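Local coordinates for acylneuraminate lyase (Mycoplasma synoviae, PDB 4N4P), which belongs to the dihydrodipicolinate synthetase family of TIM-barrel proteins and is modelled as an assembly of four chains, at residues Ser129-Leu141 with Phe154-Tyr168. Sequence-based numbering, arbitrary orientation.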
ATOM      1  N   SER A 129      29.514 -14.093  -4.537  1.00 19.28           N
ATOM      2  CA  SER A 129      30.824 -13.490  -4.234  1.00 20.49           C
ATOM      3  C   SER A 129      31.982 -14.486  -4.286  1.00 21.44           C
ATOM      4  O   SER A 129      33.088 -14.127  -4.647  1.00 21.71           O
ATOM      5  CB  SER A 129      30.793 -12.847  -2.850  1.00 20.27           C
ATOM      6  OG  SER A 129      30.831 -13.835  -1.829  1.00 23.05           O
ATOM      7  N   LYS A 130      31.726 -15.733  -3.915  1.00 22.09           N
ATOM      8  CA  LYS A 130      32.781 -16.754  -3.930  1.00 23.02           C
ATOM      9  C   LYS A 130      33.216 -17.139  -5.337  1.00 22.67           C
ATOM     10  O   LYS A 130      34.301 -17.690  -5.523  1.00 22.99           O
ATOM     11  CB  LYS A 130      32.319 -17.992  -3.179  1.00 23.29           C
ATOM     12  CG  LYS A 130      32.746 -18.053  -1.724  1.00 27.13           C
ATOM     13  CD  LYS A 130      31.806 -17.339  -0.808  1.00 31.22           C
ATOM     14  CE  LYS A 130      31.795 -17.997   0.573  1.00 34.19           C
ATOM     15  NZ  LYS A 130      30.897 -17.223   1.487  1.00 37.95           N
ATOM     16  N   ALA A 131      32.374 -16.856  -6.336  1.00 21.90           N
ATOM     17  CA  ALA A 131      32.602 -17.333  -7.704  1.00 21.05           C
ATOM     18  C   ALA A 131      33.777 -16.677  -8.427  1.00 20.64           C
ATOM     19  O   ALA A 131      34.453 -17.323  -9.233  1.00 21.05           O
ATOM     20  CB  ALA A 131      31.319 -17.179  -8.545  1.00 20.85           C
ATOM     21  N   ALA A 132      33.998 -15.390  -8.177  1.00 19.98           N
ATOM     22  CA  ALA A 132      35.004 -14.629  -8.914  1.00 19.60           C
ATOM     23  C   ALA A 132      35.289 -13.345  -8.181  1.00 19.27           C
ATOM     24  O   ALA A 132      34.420 -12.802  -7.494  1.00 19.53           O
ATOM     25  CB  ALA A 132      34.528 -14.304 -10.335  1.00 18.96           C
ATOM     26  N   ASP A 133      36.520 -12.879  -8.333  1.00 19.14           N
ATOM     27  CA  ASP A 133      36.950 -11.621  -7.757  1.00 18.79           C
ATOM     28  C   ASP A 133      36.710 -10.501  -8.753  1.00 17.84           C
ATOM     29  O   ASP A 133      37.539 -10.190  -9.617  1.00 18.00           O
ATOM     30  CB  ASP A 133      38.413 -11.723  -7.313  1.00 19.89           C
ATOM     31  CG  ASP A 133      38.580 -12.617  -6.082  1.00 23.05           C
ATOM     32  OD1 ASP A 133      37.581 -12.893  -5.357  1.00 24.40           O
ATOM     33  OD2 ASP A 133      39.727 -13.057  -5.837  1.00 28.91           O
ATOM     34  N   ILE A 134      35.521  -9.926  -8.641  1.00 16.17           N
ATOM     35  CA  ILE A 134      35.072  -8.867  -9.524  1.00 13.74           C
ATOM     36  C   ILE A 134      34.100  -8.034  -8.675  1.00 13.00           C
ATOM     37  O   ILE A 134      33.363  -8.576  -7.861  1.00 12.51           O
ATOM     38  CB  ILE A 134      34.431  -9.429 -10.839  1.00 14.22           C
ATOM     39  CG1 ILE A 134      34.010  -8.279 -11.778  1.00 13.80           C
ATOM     40  CG2 ILE A 134      33.265 -10.394 -10.496  1.00 12.03           C
ATOM     41  CD1 ILE A 134      33.569  -8.724 -13.216  1.00 13.80           C
ATOM     42  N   PRO A 135      34.141  -6.701  -8.807  1.00 12.64           N
ATOM     43  CA  PRO A 135      33.285  -5.905  -7.923  1.00 11.50           C
ATOM     44  C   PRO A 135      31.811  -6.170  -8.179  1.00 11.69           C
ATOM     45  O   PRO A 135      31.422  -6.330  -9.330  1.00 12.11           O
ATOM     46  CB  PRO A 135      33.640  -4.476  -8.322  1.00 12.15           C
ATOM     47  CG  PRO A 135      35.079  -4.567  -8.703  1.00 11.66           C
ATOM     48  CD  PRO A 135      35.114  -5.853  -9.517  1.00 12.69           C
ATOM     49  N   MET A 136      31.028  -6.231  -7.103  1.00 11.34           N
ATOM     50  CA  MET A 136      29.587  -6.458  -7.176  1.00 11.85           C
ATOM     51  C   MET A 136      28.799  -5.229  -6.713  1.00 11.30           C
ATOM     52  O   MET A 136      29.124  -4.593  -5.680  1.00 10.36           O
ATOM     53  CB  MET A 136      29.217  -7.692  -6.320  1.00 11.82           C
ATOM     54  CG  MET A 136      27.773  -7.793  -5.895  1.00 13.75           C
ATOM     55  SD  MET A 136      26.712  -8.189  -7.325  1.00 17.26           S
ATOM     56  CE  MET A 136      27.070  -9.931  -7.516  1.00 13.79           C
ATOM     57  N   LEU A 137      27.757  -4.893  -7.484  1.00 10.91           N
ATOM     58  CA  LEU A 137      26.751  -3.927  -7.065  1.00 11.86           C
ATOM     59  C   LEU A 137      25.484  -4.686  -6.721  1.00 12.43           C
ATOM     60  O   LEU A 137      24.906  -5.329  -7.600  1.00 13.13           O
ATOM     61  CB  LEU A 137      26.456  -2.930  -8.212  1.00 11.44           C
ATOM     62  CG  LEU A 137      27.656  -2.024  -8.491  1.00 13.89           C
ATOM     63  CD1 LEU A 137      27.500  -1.354  -9.906  1.00 14.07           C
ATOM     64  CD2 LEU A 137      27.815  -1.022  -7.353  1.00 12.76           C
ATOM     65  N   ILE A 138      25.061  -4.642  -5.457  1.00 12.24           N
ATOM     66  CA  ILE A 138      23.826  -5.294  -5.080  1.00 12.53           C
ATOM     67  C   ILE A 138      22.639  -4.394  -5.444  1.00 13.01           C
ATOM     68  O   ILE A 138      22.804  -3.197  -5.699  1.00 14.56           O
ATOM     69  CB  ILE A 138      23.814  -5.696  -3.594  1.00 13.44           C
ATOM     70  CG1 ILE A 138      23.931  -4.471  -2.686  1.00 13.83           C
ATOM     71  CG2 ILE A 138      24.961  -6.680  -3.295  1.00 11.83           C
ATOM     72  CD1 ILE A 138      23.779  -4.796  -1.219  1.00 17.51           C
ATOM     73  N   TYR A 139      21.456  -4.970  -5.547  1.00 12.18           N
ATOM     74  CA  TYR A 139      20.284  -4.168  -5.824  1.00 13.41           C
ATOM     75  C   TYR A 139      19.719  -3.705  -4.505  1.00 14.76           C
ATOM     76  O   TYR A 139      19.676  -4.472  -3.559  1.00 13.98           O
ATOM     77  CB  TYR A 139      19.245  -4.979  -6.582  1.00 12.42           C
ATOM     78  CG  TYR A 139      19.323  -4.755  -8.068  1.00 12.50           C
ATOM     79  CD1 TYR A 139      18.254  -4.181  -8.757  1.00 13.32           C
ATOM     80  CD2 TYR A 139      20.468  -5.093  -8.784  1.00 11.83           C
ATOM     81  CE1 TYR A 139      18.313  -3.968 -10.138  1.00 12.16           C
ATOM     82  CE2 TYR A 139      20.541  -4.894 -10.127  1.00 12.11           C
ATOM     83  CZ  TYR A 139      19.451  -4.330 -10.815  1.00 13.92           C
ATOM     84  OH  TYR A 139      19.538  -4.096 -12.167  1.00 14.41           O
ATOM     85  N   TYR A 140      19.313  -2.441  -4.445  1.00 16.89           N
ATOM     86  CA  TYR A 140      18.681  -1.960  -3.249  1.00 19.64           C
ATOM     87  C   TYR A 140      17.377  -2.705  -2.974  1.00 22.97           C
ATOM     88  O   TYR A 140      16.590  -2.994  -3.887  1.00 23.33           O
ATOM     89  CB  TYR A 140      18.461  -0.460  -3.284  1.00 19.12           C
ATOM     90  CG  TYR A 140      17.694   0.023  -2.075  1.00 18.99           C
ATOM     91  CD1 TYR A 140      18.246  -0.039  -0.790  1.00 17.31           C
ATOM     92  CD2 TYR A 140      16.402   0.509  -2.218  1.00 19.10           C
ATOM     93  CE1 TYR A 140      17.501   0.408   0.341  1.00 18.78           C
ATOM     94  CE2 TYR A 140      15.678   0.942  -1.129  1.00 19.25           C
ATOM     95  CZ  TYR A 140      16.218   0.894   0.137  1.00 19.51           C
ATOM     96  OH  TYR A 140      15.427   1.374   1.161  1.00 22.73           O
ATOM     97  N   LEU A 141      17.196  -3.002  -1.688  1.00 26.57           N
ATOM     98  CA  LEU A 141      16.135  -3.838  -1.154  1.00 30.02           C
ATOM     99  C   LEU A 141      15.400  -2.979  -0.118  1.00 31.90           C
ATOM    100  O   LEU A 141      15.966  -2.708   0.958  1.00 32.43           O
ATOM    101  CB  LEU A 141      16.759  -5.075  -0.475  1.00 30.02           C
ATOM    102  CG  LEU A 141      15.833  -6.129   0.144  1.00 32.02           C
ATOM    103  CD1 LEU A 141      15.033  -6.870  -0.926  1.00 33.41           C
ATOM    104  CD2 LEU A 141      16.620  -7.100   1.007  1.00 33.45           C
ATOM    105  N   PHE A 154      20.794  -3.180   5.469  1.00 25.11           N
ATOM    106  CA  PHE A 154      21.315  -3.175   4.118  1.00 23.31           C
ATOM    107  C   PHE A 154      22.844  -3.159   4.114  1.00 22.77           C
ATOM    108  O   PHE A 154      23.478  -3.706   3.216  1.00 21.05           O
ATOM    109  CB  PHE A 154      20.748  -1.994   3.336  1.00 23.23           C
ATOM    110  CG  PHE A 154      21.004  -2.071   1.882  1.00 21.93           C
ATOM    111  CD1 PHE A 154      20.375  -3.038   1.103  1.00 18.79           C
ATOM    112  CD2 PHE A 154      21.871  -1.185   1.281  1.00 18.92           C
ATOM    113  CE1 PHE A 154      20.612  -3.112  -0.260  1.00 20.66           C
ATOM    114  CE2 PHE A 154      22.112  -1.246  -0.101  1.00 18.09           C
ATOM    115  CZ  PHE A 154      21.480  -2.206  -0.865  1.00 17.42           C
ATOM    116  N   GLY A 155      23.424  -2.556   5.149  1.00 22.43           N
ATOM    117  CA  GLY A 155      24.872  -2.493   5.297  1.00 21.32           C
ATOM    118  C   GLY A 155      25.515  -3.842   5.470  1.00 20.57           C
ATOM    119  O   GLY A 155      26.669  -4.033   5.080  1.00 21.07           O
ATOM    120  N   LYS A 156      24.770  -4.787   6.045  1.00 19.85           N
ATOM    121  CA  LYS A 156      25.228  -6.168   6.131  1.00 19.95           C
ATOM    122  C   LYS A 156      25.425  -6.788   4.740  1.00 18.58           C
ATOM    123  O   LYS A 156      26.370  -7.552   4.527  1.00 18.68           O
ATOM    124  CB  LYS A 156      24.268  -7.020   6.953  1.00 20.85           C
ATOM    125  CG  LYS A 156      24.186  -6.614   8.431  1.00 23.91           C
ATOM    126  CD  LYS A 156      23.037  -7.353   9.109  1.00 29.61           C
ATOM    127  CE  LYS A 156      22.410  -6.512  10.229  1.00 32.42           C
ATOM    128  NZ  LYS A 156      20.941  -6.850  10.353  1.00 35.32           N
ATOM    129  N   LEU A 157      24.543  -6.448   3.798  1.00 17.19           N
ATOM    130  CA  LEU A 157      24.711  -6.912   2.424  1.00 15.57           C
ATOM    131  C   LEU A 157      25.884  -6.202   1.780  1.00 14.68           C
ATOM    132  O   LEU A 157      26.656  -6.817   1.056  1.00 14.52           O
ATOM    133  CB  LEU A 157      23.427  -6.716   1.589  1.00 14.71           C
ATOM    134  CG  LEU A 157      22.115  -7.408   2.004  1.00 14.56           C
ATOM    135  CD1 LEU A 157      20.952  -6.894   1.104  1.00 15.10           C
ATOM    136  CD2 LEU A 157      22.238  -8.950   1.932  1.00 14.82           C
ATOM    137  N   LEU A 158      26.031  -4.902   2.059  1.00 14.78           N
ATOM    138  CA  LEU A 158      27.124  -4.100   1.475  1.00 15.10           C
ATOM    139  C   LEU A 158      28.503  -4.581   1.906  1.00 15.74           C
ATOM    140  O   LEU A 158      29.497  -4.295   1.236  1.00 15.40           O
ATOM    141  CB  LEU A 158      26.966  -2.613   1.855  1.00 14.19           C
ATOM    142  CG  LEU A 158      25.800  -1.894   1.166  1.00 14.16           C
ATOM    143  CD1 LEU A 158      25.528  -0.490   1.755  1.00 11.59           C
ATOM    144  CD2 LEU A 158      26.085  -1.817  -0.335  1.00 13.74           C
ATOM    145  N   GLU A 159      28.555  -5.289   3.027  1.00 16.85           N
ATOM    146  CA  GLU A 159      29.823  -5.746   3.598  1.00 18.62           C
ATOM    147  C   GLU A 159      30.311  -7.073   3.033  1.00 17.65           C
ATOM    148  O   GLU A 159      31.452  -7.472   3.259  1.00 16.53           O
ATOM    149  CB  GLU A 159      29.690  -5.892   5.099  1.00 19.65           C
ATOM    150  CG  GLU A 159      29.989  -4.618   5.832  1.00 24.74           C
ATOM    151  CD  GLU A 159      29.536  -4.690   7.270  1.00 31.64           C
ATOM    152  OE1 GLU A 159      29.477  -5.815   7.844  1.00 33.90           O
ATOM    153  OE2 GLU A 159      29.233  -3.609   7.818  1.00 36.36           O
ATOM    154  N   ILE A 160      29.451  -7.745   2.281  1.00 16.69           N
ATOM    155  CA  ILE A 160      29.807  -9.027   1.661  1.00 16.07           C
ATOM    156  C   ILE A 160      31.058  -8.891   0.779  1.00 15.96           C
ATOM    157  O   ILE A 160      31.264  -7.869   0.117  1.00 14.82           O
ATOM    158  CB  ILE A 160      28.574  -9.613   0.899  1.00 15.79           C
ATOM    159  CG1 ILE A 160      27.524 -10.062   1.921  1.00 16.15           C
ATOM    160  CG2 ILE A 160      28.976 -10.734  -0.062  1.00 15.05           C
ATOM    161  CD1 ILE A 160      26.095 -10.317   1.349  1.00 15.62           C
ATOM    162  N   LYS A 161      31.926  -9.906   0.818  1.00 15.88           N
ATOM    163  CA  LYS A 161      33.142  -9.901   0.027  1.00 16.43           C
ATOM    164  C   LYS A 161      32.880  -9.480  -1.430  1.00 15.82           C
ATOM    165  O   LYS A 161      31.939  -9.968  -2.070  1.00 15.61           O
ATOM    166  CB  LYS A 161      33.816 -11.288   0.079  1.00 16.57           C
ATOM    167  CG  LYS A 161      35.128 -11.357  -0.686  1.00 21.00           C
ATOM    168  CD  LYS A 161      35.711 -12.786  -0.667  1.00 25.97           C
ATOM    169  CE  LYS A 161      37.164 -12.788  -1.117  1.00 29.46           C
ATOM    170  NZ  LYS A 161      37.298 -12.717  -2.595  1.00 32.29           N
ATOM    171  N   ASN A 162      33.691  -8.530  -1.916  1.00 14.55           N
ATOM    172  CA  ASN A 162      33.641  -8.033  -3.304  1.00 14.12           C
ATOM    173  C   ASN A 162      32.507  -7.056  -3.603  1.00 12.14           C
ATOM    174  O   ASN A 162      32.480  -6.479  -4.693  1.00 11.91           O
ATOM    175  CB  ASN A 162      33.618  -9.157  -4.367  1.00 13.44           C
ATOM    176  CG  ASN A 162      34.863 -10.021  -4.345  1.00 18.27           C
ATOM    177  OD1 ASN A 162      35.986  -9.521  -4.205  1.00 19.31           O
ATOM    178  ND2 ASN A 162      34.670 -11.334  -4.513  1.00 17.01           N
ATOM    179  N   VAL A 163      31.590  -6.862  -2.658  1.00 11.69           N
ATOM    180  CA  VAL A 163      30.523  -5.873  -2.860  1.00 11.21           C
ATOM    181  C   VAL A 163      31.093  -4.465  -2.692  1.00 11.68           C
ATOM    182  O   VAL A 163      31.645  -4.131  -1.626  1.00 12.07           O
ATOM    183  CB  VAL A 163      29.314  -6.075  -1.927  1.00 11.10           C
ATOM    184  CG1 VAL A 163      28.314  -4.926  -2.099  1.00 11.60           C
ATOM    185  CG2 VAL A 163      28.608  -7.432  -2.216  1.00 10.80           C
ATOM    186  N   ILE A 164      30.979  -3.647  -3.733  1.00 10.74           N
ATOM    187  CA  ILE A 164      31.530  -2.277  -3.628  1.00 11.01           C
ATOM    188  C   ILE A 164      30.435  -1.231  -3.406  1.00 11.02           C
ATOM    189  O   ILE A 164      30.724  -0.051  -3.127  1.00 10.95           O
ATOM    190  CB  ILE A 164      32.413  -1.890  -4.849  1.00 10.85           C
ATOM    191  CG1 ILE A 164      31.589  -1.981  -6.159  1.00  9.73           C
ATOM    192  CG2 ILE A 164      33.677  -2.760  -4.897  1.00 12.55           C
ATOM    193  CD1 ILE A 164      32.262  -1.234  -7.340  1.00 10.06           C
ATOM    194  N   GLY A 165      29.175  -1.663  -3.483  1.00 10.30           N
ATOM    195  CA  GLY A 165      28.059  -0.705  -3.373  1.00 10.16           C
ATOM    196  C   GLY A 165      26.772  -1.301  -3.923  1.00 10.47           C
ATOM    197  O   GLY A 165      26.596  -2.506  -3.924  1.00 10.83           O
ATOM    198  N   SER A 166      25.885  -0.450  -4.413  1.00 10.76           N
ATOM    199  CA  SER A 166      24.565  -0.908  -4.771  1.00 10.74           C
ATOM    200  C   SER A 166      24.069  -0.106  -5.950  1.00 11.21           C
ATOM    201  O   SER A 166      24.446   1.067  -6.094  1.00 10.40           O
ATOM    202  CB  SER A 166      23.641  -0.695  -3.555  1.00 11.33           C
ATOM    203  OG  SER A 166      22.254  -0.790  -3.896  1.00 12.54           O
ATOM    204  N   LYS A 167      23.223  -0.739  -6.771  1.00 10.74           N
ATOM    205  CA  LYS A 167      22.431  -0.050  -7.765  1.00 11.06           C
ATOM    206  C   LYS A 167      21.128   0.335  -7.060  1.00 11.64           C
ATOM    207  O   LYS A 167      20.370  -0.547  -6.626  1.00 12.48           O
ATOM    208  CB  LYS A 167      22.177  -0.965  -8.962  1.00 11.70           C
ATOM    209  CG  LYS A 167      21.300  -0.342 -10.024  1.00 11.02           C
ATOM    210  CD  LYS A 167      21.391  -1.182 -11.277  1.00 14.12           C
ATOM    211  CE  LYS A 167      20.448  -0.690 -12.333  1.00 13.74           C
ATOM    212  NZ  LYS A 167      19.101  -1.231 -12.079  1.00 14.08           N
ATOM    213  N   TYR A 168      20.909   1.646  -6.903  1.00 10.64           N
ATOM    214  CA  TYR A 168      19.791   2.176  -6.156  1.00 10.59           C
ATOM    215  C   TYR A 168      18.664   2.618  -7.111  1.00 11.47           C
ATOM    216  O   TYR A 168      18.759   3.653  -7.749  1.00 11.56           O
ATOM    217  CB  TYR A 168      20.243   3.363  -5.254  1.00 10.84           C
ATOM    218  CG  TYR A 168      19.130   3.729  -4.308  1.00  9.77           C
ATOM    219  CD1 TYR A 168      18.118   4.615  -4.696  1.00  9.77           C
ATOM    220  CD2 TYR A 168      19.038   3.125  -3.054  1.00 10.68           C
ATOM    221  CE1 TYR A 168      17.047   4.906  -3.837  1.00 11.29           C
ATOM    222  CE2 TYR A 168      17.986   3.408  -2.200  1.00 11.36           C
ATOM    223  CZ  TYR A 168      16.997   4.284  -2.593  1.00 12.03           C
ATOM    224  OH  TYR A 168      15.947   4.546  -1.730  1.00 11.97           O
TER
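Met136 N bonds to Asn162 O and Ile164 N to Met136 O, beginning the parallel pairing of strands 136-139 and 163-168 in the TIM barrel; helix 151-158, in the crossover between them, packs over one face, making a right-handed beta-alpha-beta unit. Ile138 N to Gly165 O and Tyr140 N to Lys167 O continue the pairing past a beta bulge at Ile164, which shifts the register by one. Ile138 O accepts two bonds: Lys167 N approaches nearly head-on at 2.7 Å, while Ser166 OG, on a short polar side chain, sits above the carbonyl plane at 3.1 Å.

On the helix side, Ile138 suits its place because its branches diverge: CG2 meets both methyls of Val163, whereas CG1, set between backbone N and carbonyl carbon (chi1 62°), carries CD1 to Phe154 CZ and, tightly at 3.4 Å, to Leu157 CB. Beyond the strand end, flat rings let Tyr140 turn an edge to the face of Phe154 (centroids 5.2 Å apart, planes at 71°) and one face to Tyr168 CE2, which lies over its centre.

On the opposite sheet face, Lys167 runs alongside Tyr139; the bend at its last torsion (chi4 -82°) brings NZ to Tyr139 OH at 2.9 Å, a hydroxyl also bonded to Tyr46.

At the strand entrances, the long Lys161 chain carries NZ to a salt bridge with Asp133 OD1 (2.8 Å), and the Asn162 amide offers N-H groups, weakly, to that oxygen and Ser129 O. Thus an exposed ion pair and weak amide bonds join the end of helix 118-131 and its following loop to the turn before strand 163-168, Lys167-Tyr139 links the other face, and apolar and aromatic packing fills the layer between the sheet and the helix covering its outer face.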